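Local coordinates for protein proteasome accessory factor B/C (PafBC) (Paenarthrobacter aurescens, PDB 6SJ9) that acts as a transcriptional regulator of the bacterial DNA damage response, probably binding DNA through its winged helix-turn-helix domains, at residues F536-N548 with S567-P581. Numbering follows the deposited sequence.
Sequences FEAYCHSKAGVRN and SATAGQDFPARLFTP
The hydroxyl of T580 is gripped twice: ND2 of N548 donates to OG1 at 2.8 Å, N-H...O angle 159°, with OG1 close to the amide plane, and water 2 meets the same oxygen while bridging N548 N to P581 O. The rotation of this amide is fixed at both ends, because OD1 accepts a hydrogen bond from Y528 OH. Water 1 links E537 OE1, N548 ND2 and P575 O; OE2 forms a salt bridge with R526. Strands 533-540 and 545-550 form an antiparallel hairpin whose turn ends in a G1 beta bulge, A544 and G545 both facing C540, in the Sm-like sheet of the WYL domain; loop 567-581 lies across one hairpin face, T580 and P581 beside outer strand 545-550. V546 CG1 stands anti to the backbone N (chi1 175°), turning CG2 over the F574 ring centre, 3.6 Å from its centroid, a CH-pi contact, while E537 OE1 lies in plane at the ring edge, 3.3 Å from CE1. An alanine in place of F574 would probably strip V546 of this cover and open a gap beside the E537 carboxylate. CB of S567 sits 3.7 Å from the Y539 ring centroid, over one face. P581 CG lies over the R547 guanidinium centre, K543 CB over the opposite face.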
loop_
_atom_site.group_PDB
_atom_site.type_symbol
_atom_site.label_atom_id
_atom_site.label_comp_id
_atom_site.label_asym_id
_atom_site.label_seq_id
_atom_site.Cartn_x
_atom_site.Cartn_y
_atom_site.Cartn_z
ATOM N N PHE A 536 -5.867 17.182 -11.929
ATOM C CA PHE A 536 -6.652 16.820 -13.103
ATOM C C PHE A 536 -5.872 15.809 -13.927
ATOM O O PHE A 536 -4.673 15.968 -14.171
ATOM C CB PHE A 536 -7.083 18.004 -13.962
ATOM C CG PHE A 536 -5.960 18.810 -14.538
ATOM C CD1 PHE A 536 -5.217 19.678 -13.747
ATOM C CD2 PHE A 536 -5.745 18.800 -15.889
ATOM C CE1 PHE A 536 -4.212 20.444 -14.286
ATOM C CE2 PHE A 536 -4.752 19.576 -16.440
ATOM C CZ PHE A 536 -3.991 20.391 -15.647
ATOM N N GLU A 537 -6.562 14.771 -14.315
ATOM C CA GLU A 537 -6.067 13.773 -15.240
ATOM C C GLU A 537 -6.278 14.270 -16.677
ATOM O O GLU A 537 -7.337 14.830 -17.010
ATOM C CB GLU A 537 -6.833 12.467 -15.038
ATOM C CG GLU A 537 -6.355 11.379 -15.923
ATOM C CD GLU A 537 -7.379 10.215 -15.969
ATOM O OE1 GLU A 537 -6.963 9.060 -15.738
ATOM O OE2 GLU A 537 -8.604 10.458 -16.204
ATOM N N ALA A 538 -5.251 14.127 -17.505
ATOM C CA ALA A 538 -5.312 14.653 -18.859
ATOM C C ALA A 538 -4.413 13.822 -19.766
ATOM O O ALA A 538 -3.353 13.349 -19.356
ATOM C CB ALA A 538 -4.866 16.113 -18.893
ATOM N N TYR A 539 -4.833 13.664 -21.011
ATOM C CA TYR A 539 -3.947 13.070 -22.005
ATOM C C TYR A 539 -2.981 14.161 -22.456
ATOM O O TYR A 539 -3.412 15.186 -22.980
ATOM C CB TYR A 539 -4.737 12.470 -23.195
ATOM C CG TYR A 539 -3.766 11.731 -24.131
ATOM C CD1 TYR A 539 -3.122 12.395 -25.155
ATOM C CD2 TYR A 539 -3.460 10.383 -23.936
ATOM C CE1 TYR A 539 -2.199 11.739 -25.998
ATOM C CE2 TYR A 539 -2.548 9.711 -24.775
ATOM C CZ TYR A 539 -1.923 10.405 -25.805
ATOM O OH TYR A 539 -1.024 9.774 -26.629
ATOM N N CYS A 540 -1.689 13.970 -22.204
ATOM C CA CYS A 540 -0.685 14.965 -22.524
ATOM C C CYS A 540 -0.098 14.670 -23.900
ATOM O O CYS A 540 0.419 13.574 -24.128
ATOM C CB CYS A 540 0.415 15.004 -21.475
ATOM S SG CYS A 540 1.802 16.117 -21.974
ATOM N N HIS A 541 -0.267 15.593 -24.854
ATOM C CA HIS A 541 0.299 15.344 -26.174
ATOM C C HIS A 541 1.811 15.474 -26.203
ATOM O O HIS A 541 2.412 14.996 -27.149
ATOM C CB HIS A 541 -0.353 16.233 -27.249
ATOM C CG HIS A 541 -1.750 15.811 -27.499
ATOM N ND1 HIS A 541 -2.817 16.340 -26.801
ATOM C CD2 HIS A 541 -2.234 14.750 -28.185
ATOM C CE1 HIS A 541 -3.921 15.697 -27.143
ATOM N NE2 HIS A 541 -3.590 14.718 -27.973
ATOM N N SER A 542 2.444 16.116 -25.217
ATOM C CA SER A 542 3.906 16.067 -25.174
ATOM C C SER A 542 4.464 14.740 -24.673
ATOM O O SER A 542 5.509 14.324 -25.152
ATOM C CB SER A 542 4.459 17.208 -24.334
ATOM O OG SER A 542 4.141 18.408 -25.006
ATOM N N LYS A 543 3.855 14.085 -23.693
ATOM C CA LYS A 543 4.342 12.773 -23.273
ATOM C C LYS A 543 3.691 11.651 -24.064
ATOM O O LYS A 543 4.066 10.491 -23.901
ATOM C CB LYS A 543 4.078 12.552 -21.769
ATOM C CG LYS A 543 4.641 13.602 -20.865
ATOM C CD LYS A 543 6.181 13.754 -21.077
ATOM C CE LYS A 543 6.861 14.210 -19.797
ATOM N NZ LYS A 543 7.958 15.167 -20.143
ATOM N N ALA A 544 2.690 11.973 -24.876
ATOM C CA ALA A 544 1.881 10.986 -25.565
ATOM C C ALA A 544 1.372 9.935 -24.584
ATOM O O ALA A 544 1.536 8.732 -24.779
ATOM C CB ALA A 544 2.668 10.356 -26.747
ATOM N N GLY A 545 0.786 10.417 -23.475
ATOM C CA GLY A 545 0.166 9.533 -22.506
ATOM C C GLY A 545 -0.605 10.322 -21.461
ATOM O O GLY A 545 -0.448 11.546 -21.308
ATOM N N VAL A 546 -1.359 9.576 -20.665
ATOM C CA VAL A 546 -2.186 10.185 -19.634
ATOM C C VAL A 546 -1.261 10.559 -18.492
ATOM O O VAL A 546 -0.383 9.780 -18.118
ATOM C CB VAL A 546 -3.302 9.220 -19.186
ATOM C CG1 VAL A 546 -4.060 9.821 -18.031
ATOM C CG2 VAL A 546 -4.312 8.938 -20.364
ATOM N N ARG A 547 -1.378 11.792 -18.012
ATOM C CA ARG A 547 -0.671 12.223 -16.825
ATOM C C ARG A 547 -1.673 12.832 -15.864
ATOM O O ARG A 547 -2.795 13.175 -16.254
ATOM C CB ARG A 547 0.417 13.257 -17.156
ATOM C CG ARG A 547 1.503 12.739 -18.114
ATOM C CD ARG A 547 2.452 11.840 -17.342
ATOM N NE ARG A 547 3.585 11.329 -18.117
ATOM C CZ ARG A 547 3.525 10.372 -19.043
ATOM N NH1 ARG A 547 2.372 9.785 -19.378
ATOM N NH2 ARG A 547 4.641 10.001 -19.655
ATOM N N ASN A 548 -1.241 12.997 -14.606
ATOM C CA ASN A 548 -2.052 13.601 -13.560
ATOM C C ASN A 548 -1.289 14.780 -13.033
ATOM O O ASN A 548 -0.190 14.611 -12.510
ATOM C CB ASN A 548 -2.367 12.588 -12.436
ATOM C CG ASN A 548 -3.335 11.570 -12.913
ATOM O OD1 ASN A 548 -4.536 11.766 -12.766
ATOM N ND2 ASN A 548 -2.859 10.541 -13.600
ATOM N N SER A 567 -7.210 10.463 -27.755
ATOM C CA SER A 567 -6.127 9.488 -27.718
ATOM C C SER A 567 -6.097 8.698 -26.424
ATOM O O SER A 567 -5.410 7.673 -26.366
ATOM C CB SER A 567 -4.786 10.157 -27.939
ATOM O OG SER A 567 -4.844 10.834 -29.161
ATOM N N ALA A 568 -6.792 9.159 -25.382
ATOM C CA ALA A 568 -6.780 8.407 -24.134
ATOM C C ALA A 568 -7.468 7.050 -24.311
ATOM O O ALA A 568 -6.961 6.024 -23.844
ATOM C CB ALA A 568 -7.436 9.242 -23.031
ATOM N N THR A 569 -8.610 7.019 -25.007
ATOM C CA THR A 569 -9.306 5.770 -25.299
ATOM C C THR A 569 -8.580 4.925 -26.345
ATOM O O THR A 569 -8.925 3.751 -26.514
ATOM C CB THR A 569 -10.750 6.044 -25.734
ATOM O OG1 THR A 569 -10.758 6.839 -26.926
ATOM C CG2 THR A 569 -11.515 6.761 -24.632
ATOM N N ALA A 570 -7.608 5.497 -27.055
ATOM C CA ALA A 570 -6.797 4.799 -28.046
ATOM C C ALA A 570 -5.486 4.354 -27.405
ATOM O O ALA A 570 -5.032 4.937 -26.417
ATOM C CB ALA A 570 -6.519 5.690 -29.260
ATOM N N GLY A 571 -4.882 3.307 -27.953
ATOM C CA GLY A 571 -3.700 2.778 -27.316
ATOM C C GLY A 571 -4.051 1.539 -26.522
ATOM O O GLY A 571 -5.106 0.925 -26.701
ATOM N N GLN A 572 -3.149 1.168 -25.631
ATOM C CA GLN A 572 -3.437 0.060 -24.741
ATOM C C GLN A 572 -3.838 0.694 -23.412
ATOM O O GLN A 572 -4.093 1.903 -23.346
ATOM C CB GLN A 572 -2.227 -0.877 -24.630
ATOM C CG GLN A 572 -2.565 -2.343 -24.325
ATOM C CD GLN A 572 -1.379 -3.292 -24.538
ATOM O OE1 GLN A 572 -0.544 -3.077 -25.416
ATOM N NE2 GLN A 572 -1.309 -4.349 -23.731
ATOM N N ASP A 573 -3.898 -0.091 -22.341
ATOM C CA ASP A 573 -4.413 0.497 -21.114
ATOM C C ASP A 573 -3.481 1.591 -20.614
ATOM O O ASP A 573 -2.299 1.666 -20.974
ATOM C CB ASP A 573 -4.603 -0.558 -20.015
ATOM C CG ASP A 573 -5.956 -1.248 -20.086
ATOM O OD1 ASP A 573 -6.787 -0.851 -20.933
ATOM O OD2 ASP A 573 -6.187 -2.180 -19.285
ATOM N N PHE A 574 -4.035 2.469 -19.797
ATOM C CA PHE A 574 -3.156 3.409 -19.147
ATOM C C PHE A 574 -3.250 3.239 -17.638
ATOM O O PHE A 574 -4.168 2.593 -17.108
ATOM C CB PHE A 574 -3.407 4.871 -19.576
ATOM C CG PHE A 574 -4.790 5.414 -19.319
ATOM C CD1 PHE A 574 -5.037 6.186 -18.189
ATOM C CD2 PHE A 574 -5.812 5.247 -20.255
ATOM C CE1 PHE A 574 -6.298 6.741 -17.960
ATOM C CE2 PHE A 574 -7.079 5.806 -20.035
ATOM C CZ PHE A 574 -7.316 6.552 -18.881
ATOM N N PRO A 575 -2.271 3.748 -16.924
ATOM C CA PRO A 575 -2.275 3.572 -15.481
ATOM C C PRO A 575 -3.467 4.285 -14.837
ATOM O O PRO A 575 -3.989 5.284 -15.336
ATOM C CB PRO A 575 -0.938 4.177 -15.054
ATOM C CG PRO A 575 -0.087 4.215 -16.328
ATOM C CD PRO A 575 -1.072 4.463 -17.409
ATOM N N ALA A 576 -3.883 3.754 -13.700
ATOM C CA ALA A 576 -4.853 4.461 -12.897
ATOM C C ALA A 576 -4.202 5.725 -12.321
ATOM O O ALA A 576 -2.977 5.904 -12.364
ATOM C CB ALA A 576 -5.314 3.550 -11.775
ATOM N N ARG A 577 -5.024 6.591 -11.746
ATOM C CA ARG A 577 -4.611 7.962 -11.519
ATOM C C ARG A 577 -3.418 8.098 -10.571
ATOM O O ARG A 577 -2.622 9.033 -10.729
ATOM C CB ARG A 577 -5.791 8.766 -10.991
ATOM C CG ARG A 577 -6.727 9.183 -12.073
ATOM C CD ARG A 577 -7.951 9.893 -11.437
ATOM N NE ARG A 577 -8.876 8.932 -10.834
ATOM C CZ ARG A 577 -10.103 9.250 -10.398
ATOM N NH1 ARG A 577 -10.551 10.504 -10.515
ATOM N NH2 ARG A 577 -10.894 8.315 -9.871
ATOM N N LEU A 578 -3.297 7.245 -9.550
ATOM C CA LEU A 578 -2.158 7.338 -8.637
ATOM C C LEU A 578 -0.929 6.622 -9.163
ATOM O O LEU A 578 0.047 6.484 -8.413
ATOM C CB LEU A 578 -2.511 6.741 -7.254
ATOM C CG LEU A 578 -3.513 7.604 -6.502
ATOM C CD1 LEU A 578 -3.940 6.973 -5.182
ATOM C CD2 LEU A 578 -2.815 8.970 -6.255
ATOM N N PHE A 579 -0.978 6.079 -10.376
ATOM C CA PHE A 579 0.113 5.276 -10.901
ATOM C C PHE A 579 0.777 5.833 -12.176
ATOM O O PHE A 579 1.750 5.232 -12.671
ATOM C CB PHE A 579 -0.396 3.849 -11.129
ATOM C CG PHE A 579 -0.790 3.128 -9.849
ATOM C CD1 PHE A 579 -2.065 3.226 -9.352
ATOM C CD2 PHE A 579 0.162 2.433 -9.105
ATOM C CE1 PHE A 579 -2.456 2.567 -8.201
ATOM C CE2 PHE A 579 -0.207 1.718 -7.938
ATOM C CZ PHE A 579 -1.525 1.801 -7.473
ATOM N N THR A 580 0.285 6.932 -12.743
ATOM C CA THR A 580 0.931 7.492 -13.944
ATOM C C THR A 580 2.311 8.042 -13.597
ATOM O O THR A 580 2.535 8.469 -12.470
ATOM C CB THR A 580 0.073 8.588 -14.586
ATOM O OG1 THR A 580 -0.235 9.597 -13.626
ATOM C CG2 THR A 580 -1.227 8.030 -15.111
ATOM N N PRO A 581 3.278 7.999 -14.525
ATOM C CA PRO A 581 4.580 8.632 -14.234
ATOM C C PRO A 581 4.361 10.094 -13.904
ATOM O O PRO A 581 3.489 10.739 -14.489
ATOM C CB PRO A 581 5.396 8.452 -15.524
ATOM C CG PRO A 581 4.487 7.966 -16.528
ATOM C CD PRO A 581 3.226 7.463 -15.899
HETATM O O HOH W 1 -4.763 8.274 -14.834
HETATM O O HOH W 2 1.134 11.798 -13.663
#